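Side-chain contacts in VP5 (Halorubrum pleomorphic virus 2, PDB 6QGI), which is an envelope protein of a virus of haloarchaea and probably mediates fusion of the viral membrane with that of the host cell: residues P3-G8 with Q433-Q438; V7-G12 with A312-T317. One frame throughout, in Å; residues are numbered along the deposited sequence.

Contact 1. Residues P3-G8 with Q433-Q438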
ATOM      1  N   PRO A   3      -6.393  11.880   7.748  1.00 38.00           N
ATOM      2  CA  PRO A   3      -5.022  11.449   7.406  1.00 37.13           C
ATOM      3  C   PRO A   3      -4.435  12.281   6.255  1.00 38.97           C
ATOM      4  O   PRO A   3      -5.110  12.501   5.246  1.00 38.44           O
ATOM      5  CB  PRO A   3      -5.191   9.976   7.024  1.00 38.38           C
ATOM      6  CG  PRO A   3      -6.608   9.841   6.603  1.00 42.76           C
ATOM      7  CD  PRO A   3      -7.395  10.854   7.387  1.00 38.80           C
ATOM      8  N   LEU A   4      -3.192  12.790   6.445  1.00 34.10           N
ATOM      9  CA  LEU A   4      -2.433  13.622   5.498  1.00 33.53           C
ATOM     10  C   LEU A   4      -2.300  12.948   4.129  1.00 34.95           C
ATOM     11  O   LEU A   4      -2.567  13.582   3.115  1.00 34.71           O
ATOM     12  CB  LEU A   4      -1.028  13.913   6.091  1.00 34.34           C
ATOM     13  CG  LEU A   4       0.007  14.666   5.229  1.00 39.96           C
ATOM     14  CD1 LEU A   4      -0.434  16.099   4.941  1.00 40.71           C
ATOM     15  CD2 LEU A   4       1.376  14.661   5.882  1.00 43.43           C
ATOM     16  N   VAL A   5      -1.878  11.676   4.109  1.00 29.25           N
ATOM     17  CA  VAL A   5      -1.694  10.901   2.887  1.00 27.65           C
ATOM     18  C   VAL A   5      -3.057  10.654   2.217  1.00 30.50           C
ATOM     19  O   VAL A   5      -3.200  10.910   1.016  1.00 30.61           O
ATOM     20  CB  VAL A   5      -0.934   9.582   3.183  1.00 30.31           C
ATOM     21  CG1 VAL A   5      -0.931   8.646   1.977  1.00 29.61           C
ATOM     22  CG2 VAL A   5       0.488   9.868   3.653  1.00 30.40           C
ATOM     23  N   GLY A   6      -4.026  10.181   2.997  1.00 25.74           N
ATOM     24  CA  GLY A   6      -5.363   9.855   2.517  1.00 25.24           C
ATOM     25  C   GLY A   6      -6.208  11.004   2.011  1.00 30.37           C
ATOM     26  O   GLY A   6      -6.879  10.856   0.985  1.00 30.04           O
ATOM     27  N   VAL A   7      -6.197  12.147   2.721  1.00 28.05           N
ATOM     28  CA  VAL A   7      -7.025  13.301   2.366  1.00 28.69           C
ATOM     29  C   VAL A   7      -6.187  14.422   1.732  1.00 33.69           C
ATOM     30  O   VAL A   7      -6.518  14.872   0.627  1.00 33.88           O
ATOM     31  CB  VAL A   7      -7.839  13.820   3.582  1.00 32.93           C
ATOM     32  CG1 VAL A   7      -8.735  14.991   3.191  1.00 33.21           C
ATOM     33  CG2 VAL A   7      -8.663  12.699   4.216  1.00 32.18           C
ATOM     34  N   GLY A   8      -5.146  14.869   2.440  1.00 29.98           N
ATOM     35  CA  GLY A   8      -4.281  15.959   1.997  1.00 30.15           C
ATOM     36  C   GLY A   8      -3.577  15.717   0.680  1.00 33.12           C
ATOM     37  O   GLY A   8      -3.507  16.618  -0.157  1.00 33.38           O
ATOM     38  N   GLN A 433      10.562  12.775   7.636  1.00 39.09           N
ATOM     39  CA  GLN A 433       9.542  11.734   7.567  1.00 37.19           C
ATOM     40  C   GLN A 433       9.407  11.242   6.133  1.00 38.74           C
ATOM     41  O   GLN A 433       8.363  11.427   5.504  1.00 37.74           O
ATOM     42  CB  GLN A 433       8.196  12.237   8.113  1.00 38.28           C
ATOM     43  CG  GLN A 433       8.140  12.387   9.620  1.00 55.80           C
ATOM     44  CD  GLN A 433       6.726  12.537  10.131  1.00 76.37           C
ATOM     45  OE1 GLN A 433       5.796  12.906   9.401  1.00 70.03           O
ATOM     46  NE2 GLN A 433       6.539  12.247  11.413  1.00 70.36           N
ATOM     47  N   TYR A 434      10.484  10.629   5.607  1.00 33.99           N
ATOM     48  CA  TYR A 434      10.504  10.079   4.256  1.00 32.47           C
ATOM     49  C   TYR A 434       9.573   8.879   4.187  1.00 34.30           C
ATOM     50  O   TYR A 434       9.638   8.004   5.053  1.00 33.54           O
ATOM     51  CB  TYR A 434      11.924   9.688   3.841  1.00 33.88           C
ATOM     52  CG  TYR A 434      12.787  10.857   3.423  1.00 36.22           C
ATOM     53  CD1 TYR A 434      12.816  11.291   2.101  1.00 38.39           C
ATOM     54  CD2 TYR A 434      13.587  11.521   4.344  1.00 37.84           C
ATOM     55  CE1 TYR A 434      13.627  12.355   1.705  1.00 40.48           C
ATOM     56  CE2 TYR A 434      14.391  12.595   3.963  1.00 40.09           C
ATOM     57  CZ  TYR A 434      14.410  13.010   2.641  1.00 48.65           C
ATOM     58  OH  TYR A 434      15.201  14.072   2.258  1.00 52.68           O
ATOM     59  N   GLU A 435       8.662   8.875   3.201  1.00 29.86           N
ATOM     60  CA  GLU A 435       7.673   7.816   3.003  1.00 28.39           C
ATOM     61  C   GLU A 435       7.328   7.673   1.529  1.00 30.82           C
ATOM     62  O   GLU A 435       7.485   8.633   0.773  1.00 30.45           O
ATOM     63  CB  GLU A 435       6.380   8.117   3.793  1.00 29.47           C
ATOM     64  CG  GLU A 435       6.538   8.254   5.300  1.00 41.86           C
ATOM     65  CD  GLU A 435       5.325   8.755   6.057  1.00 61.44           C
ATOM     66  OE1 GLU A 435       5.499   9.200   7.215  1.00 51.41           O
ATOM     67  OE2 GLU A 435       4.207   8.704   5.497  1.00 54.77           O
ATOM     68  N   THR A 436       6.827   6.490   1.133  1.00 26.26           N
ATOM     69  CA  THR A 436       6.370   6.214  -0.229  1.00 25.34           C
ATOM     70  C   THR A 436       4.852   6.142  -0.207  1.00 28.32           C
ATOM     71  O   THR A 436       4.270   5.387   0.577  1.00 27.69           O
ATOM     72  CB  THR A 436       7.006   4.942  -0.792  1.00 31.93           C
ATOM     73  OG1 THR A 436       8.422   5.088  -0.777  1.00 32.19           O
ATOM     74  CG2 THR A 436       6.542   4.632  -2.215  1.00 28.62           C
ATOM     75  N   ILE A 437       4.218   6.953  -1.059  1.00 24.23           N
ATOM     76  CA  ILE A 437       2.764   7.039  -1.187  1.00 22.63           C
ATOM     77  C   ILE A 437       2.355   6.656  -2.611  1.00 26.11           C
ATOM     78  O   ILE A 437       3.144   6.821  -3.539  1.00 26.32           O
ATOM     79  CB  ILE A 437       2.233   8.453  -0.791  1.00 25.51           C
ATOM     80  CG1 ILE A 437       2.822   9.573  -1.688  1.00 26.12           C
ATOM     81  CG2 ILE A 437       2.494   8.734   0.694  1.00 26.74           C
ATOM     82  CD1 ILE A 437       2.070  10.867  -1.722  1.00 31.84           C
ATOM     83  N   GLN A 438       1.136   6.126  -2.784  1.00 21.22           N
ATOM     84  CA  GLN A 438       0.629   5.807  -4.117  1.00 20.19           C
ATOM     85  C   GLN A 438      -0.318   6.926  -4.515  1.00 23.88           C
ATOM     86  O   GLN A 438      -1.312   7.145  -3.827  1.00 22.77           O
ATOM     87  CB  GLN A 438      -0.052   4.429  -4.168  1.00 20.47           C
ATOM     88  CG  GLN A 438      -0.521   4.063  -5.575  1.00 27.99           C
ATOM     89  CD  GLN A 438      -1.221   2.736  -5.663  1.00 46.72           C
ATOM     90  OE1 GLN A 438      -0.704   1.713  -5.233  1.00 42.95           O
ATOM     91  NE2 GLN A 438      -2.408   2.723  -6.248  1.00 40.91           N
TER

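Contact 2. Residues V7-G12 with A312-T317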
ATOM      1  N   VAL A   7      -6.197  12.147   2.721  1.00 28.05           N
ATOM      2  CA  VAL A   7      -7.025  13.301   2.366  1.00 28.69           C
ATOM      3  C   VAL A   7      -6.187  14.422   1.732  1.00 33.69           C
ATOM      4  O   VAL A   7      -6.518  14.872   0.627  1.00 33.88           O
ATOM      5  CB  VAL A   7      -7.839  13.820   3.582  1.00 32.93           C
ATOM      6  CG1 VAL A   7      -8.735  14.991   3.191  1.00 33.21           C
ATOM      7  CG2 VAL A   7      -8.663  12.699   4.216  1.00 32.18           C
ATOM      8  N   GLY A   8      -5.146  14.869   2.440  1.00 29.98           N
ATOM      9  CA  GLY A   8      -4.281  15.959   1.997  1.00 30.15           C
ATOM     10  C   GLY A   8      -3.577  15.717   0.680  1.00 33.12           C
ATOM     11  O   GLY A   8      -3.507  16.618  -0.157  1.00 33.38           O
ATOM     12  N   LEU A   9      -3.066  14.497   0.480  1.00 28.14           N
ATOM     13  CA  LEU A   9      -2.340  14.159  -0.738  1.00 27.30           C
ATOM     14  C   LEU A   9      -3.187  13.326  -1.695  1.00 29.65           C
ATOM     15  O   LEU A   9      -2.736  13.064  -2.813  1.00 29.31           O
ATOM     16  CB  LEU A   9      -1.024  13.424  -0.402  1.00 27.10           C
ATOM     17  CG  LEU A   9      -0.102  14.086   0.641  1.00 32.00           C
ATOM     18  CD1 LEU A   9       0.966  13.125   1.118  1.00 31.67           C
ATOM     19  CD2 LEU A   9       0.512  15.386   0.121  1.00 34.62           C
ATOM     20  N   ALA A  10      -4.424  12.938  -1.280  1.00 25.43           N
ATOM     21  CA  ALA A  10      -5.362  12.099  -2.048  1.00 24.44           C
ATOM     22  C   ALA A  10      -4.617  10.853  -2.547  1.00 28.76           C
ATOM     23  O   ALA A  10      -4.741  10.439  -3.702  1.00 28.67           O
ATOM     24  CB  ALA A  10      -5.978  12.892  -3.202  1.00 25.49           C
ATOM     25  N   ALA A  11      -3.796  10.291  -1.652  1.00 25.65           N
ATOM     26  CA  ALA A  11      -2.914   9.169  -1.909  1.00 25.63           C
ATOM     27  C   ALA A  11      -3.197   7.984  -0.967  1.00 30.10           C
ATOM     28  O   ALA A  11      -4.173   8.000  -0.215  1.00 30.17           O
ATOM     29  CB  ALA A  11      -1.468   9.632  -1.756  1.00 26.86           C
ATOM     30  N   GLY A  12      -2.359   6.955  -1.058  1.00 26.53           N
ATOM     31  CA  GLY A  12      -2.431   5.772  -0.213  1.00 25.91           C
ATOM     32  C   GLY A  12      -1.065   5.426   0.332  1.00 29.78           C
ATOM     33  O   GLY A  12      -0.057   5.688  -0.326  1.00 29.81           O
ATOM     34  N   ALA A 312      -2.069  20.760  -2.013  1.00 35.56           N
ATOM     35  CA  ALA A 312      -0.924  20.333  -1.209  1.00 35.08           C
ATOM     36  C   ALA A 312       0.327  20.136  -2.072  1.00 39.89           C
ATOM     37  O   ALA A 312       0.307  19.360  -3.032  1.00 38.48           O
ATOM     38  CB  ALA A 312      -1.256  19.055  -0.455  1.00 34.38           C
ATOM     39  N   THR A 313       1.405  20.876  -1.737  1.00 38.34           N
ATOM     40  CA  THR A 313       2.699  20.837  -2.430  1.00 39.13           C
ATOM     41  C   THR A 313       3.647  19.894  -1.692  1.00 41.66           C
ATOM     42  O   THR A 313       3.758  19.965  -0.464  1.00 40.78           O
ATOM     43  CB  THR A 313       3.303  22.242  -2.592  1.00 51.94           C
ATOM     44  OG1 THR A 313       3.308  22.909  -1.329  1.00 55.29           O
ATOM     45  CG2 THR A 313       2.568  23.083  -3.623  1.00 50.35           C
ATOM     46  N   LEU A 314       4.324  19.003  -2.445  1.00 37.55           N
ATOM     47  CA  LEU A 314       5.214  17.993  -1.876  1.00 36.40           C
ATOM     48  C   LEU A 314       6.413  17.676  -2.803  1.00 39.45           C
ATOM     49  O   LEU A 314       6.206  17.254  -3.946  1.00 38.76           O
ATOM     50  CB  LEU A 314       4.385  16.716  -1.591  1.00 34.95           C
ATOM     51  CG  LEU A 314       5.043  15.545  -0.858  1.00 39.01           C
ATOM     52  CD1 LEU A 314       5.420  15.910   0.580  1.00 39.77           C
ATOM     53  CD2 LEU A 314       4.123  14.351  -0.843  1.00 39.65           C
ATOM     54  N   PRO A 315       7.671  17.839  -2.316  1.00 35.59           N
ATOM     55  CA  PRO A 315       8.836  17.507  -3.158  1.00 35.77           C
ATOM     56  C   PRO A 315       9.269  16.042  -3.001  1.00 38.06           C
ATOM     57  O   PRO A 315       9.415  15.556  -1.879  1.00 37.70           O
ATOM     58  CB  PRO A 315       9.919  18.466  -2.651  1.00 38.92           C
ATOM     59  CG  PRO A 315       9.479  18.870  -1.252  1.00 43.16           C
ATOM     60  CD  PRO A 315       8.097  18.338  -0.991  1.00 37.26           C
ATOM     61  N   GLY A 316       9.489  15.354  -4.116  1.00 33.46           N
ATOM     62  CA  GLY A 316       9.911  13.958  -4.072  1.00 32.26           C
ATOM     63  C   GLY A 316      10.211  13.302  -5.402  1.00 36.06           C
ATOM     64  O   GLY A 316      10.098  13.922  -6.462  1.00 36.55           O
ATOM     65  N   THR A 317      10.607  12.026  -5.338  1.00 31.84           N
ATOM     66  CA  THR A 317      10.967  11.219  -6.505  1.00 31.43           C
ATOM     67  C   THR A 317       9.835  10.263  -6.882  1.00 33.11           C
ATOM     68  O   THR A 317       9.080   9.804  -6.017  1.00 31.18           O
ATOM     69  CB  THR A 317      12.275  10.456  -6.255  1.00 40.82           C
ATOM     70  OG1 THR A 317      12.213   9.817  -4.980  1.00 42.07           O
ATOM     71  CG2 THR A 317      13.506  11.357  -6.334  1.00 40.77           C
TER

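Contact 1. Residues P3-G8 with Q433-Q438
Val5 and Ile437 carry this contact between the short helical turn 4-8 and strand 434-439, their side chains crossing obliquely as each sends its CB toward the other segment. The meeting point is a single methyl, Ile437 CG2, which sits at the fork of the valine: it lies 3.7 Å from Val5 CG1 and 3.8 Å from Val5 CG2, so the methyl touches both branches almost equally. On the strand side the methyl is presented by the torsion of Ile437 (chi1 60°), which puts CG2 opposite the carbonyl carbon and leaves CG1 to lead off by a different path, away from the valine.

Glu435, two residues earlier and on the same face of the strand, extends its chain until OE2 comes within 4.3 Å of Val5 CG2. This is a loose approach of a carboxylate to a methyl, both residues being partly exposed. No hydrogen bond crosses between the segments, and the buried area is small, 105 Å² in all. Thr436, between the two, turns to the other face, where it packs against helix 285-292 and its OG1 hydrogen-bonds Thr346 OG1. In the helical turn, Val7 N donates to Pro3 O over 2.8 Å, while Leu4 N is bonded to Ser376 OG.

The arrangement is plain helix-on-strand packing: a short, weakly bonded helical turn near the N-terminus rests Val5 on the face of strand 434-439 that alternation gives to Glu435 and Ile437, and this strand pairs antiparallel with strand 11-13, just after the turn, and with strand 343-355.

Contact 2. Residues V7-G12 with A312-T317
With CG opposite the carbonyl carbon (chi1 -51°), Leu9 reaches toward the strand; Leu314 has CG opposite its backbone N (chi1 -174°). The two side chains cross at about a right angle, and one methyl of Leu314 settles between the two ends of Leu9. Here the short connection between helix 4-8 and strand 11-13 packs over a face of strand 312-320, which pairs antiparallel with strands 301-307 and 343-355.

Leu314 CD2 is 3.9 Å from Leu9 CD1 and equally 3.9 Å from Leu9 CD2, so the leucine fork straddles it. Leu9 CD2 has a further neighbour, Ala312 CB at 4.1 Å, two residues back along the strand and facing the same way as Leu314. Thr313, between them, points away, with a weak hydrogen bond from its OG1 to Glu353 O. The patch is buried and apolar: Leu9 also touches Met349 and Val352 of strand 343-355, and both leucines touch Ile437 of strand 434-439. The two segments bury 154 Å² between them without any hydrogen bond of their own.

The chain leaves the helix at Ala10, which takes up a left-handed backbone conformation (phi 50°); its N makes a weak bond back to Val7 O over 3.4 Å. Gly8, at the end of the turn, brings its backbone rather than a side chain to the strand: Gly8 O accepts a hydrogen bond from Thr310 OG1 and at the same time lies 3.3 Å from the methyl carbon Ala312 CB.

Contacts 1 and 2 have centres about 6 Å apart and both start from the first residues of the chain, on helix 4-8, sharing Val7 and Gly8. Along the chain the order is 3-8, 7-12, 312-317, 433-438, so segment 312-317 falls between the two segments of contact 1. Backbone bonds tie the two together: Ala11 N and Val5 O are 2.8 Å apart, as are Gln438 N and Gly12 O, the latter in the antiparallel pairing of strands 11-13 and 434-439. Residues near the N-terminus are thus built into the beta-rich part of the molecule, against strands some 300 and 425 residues later in the chain.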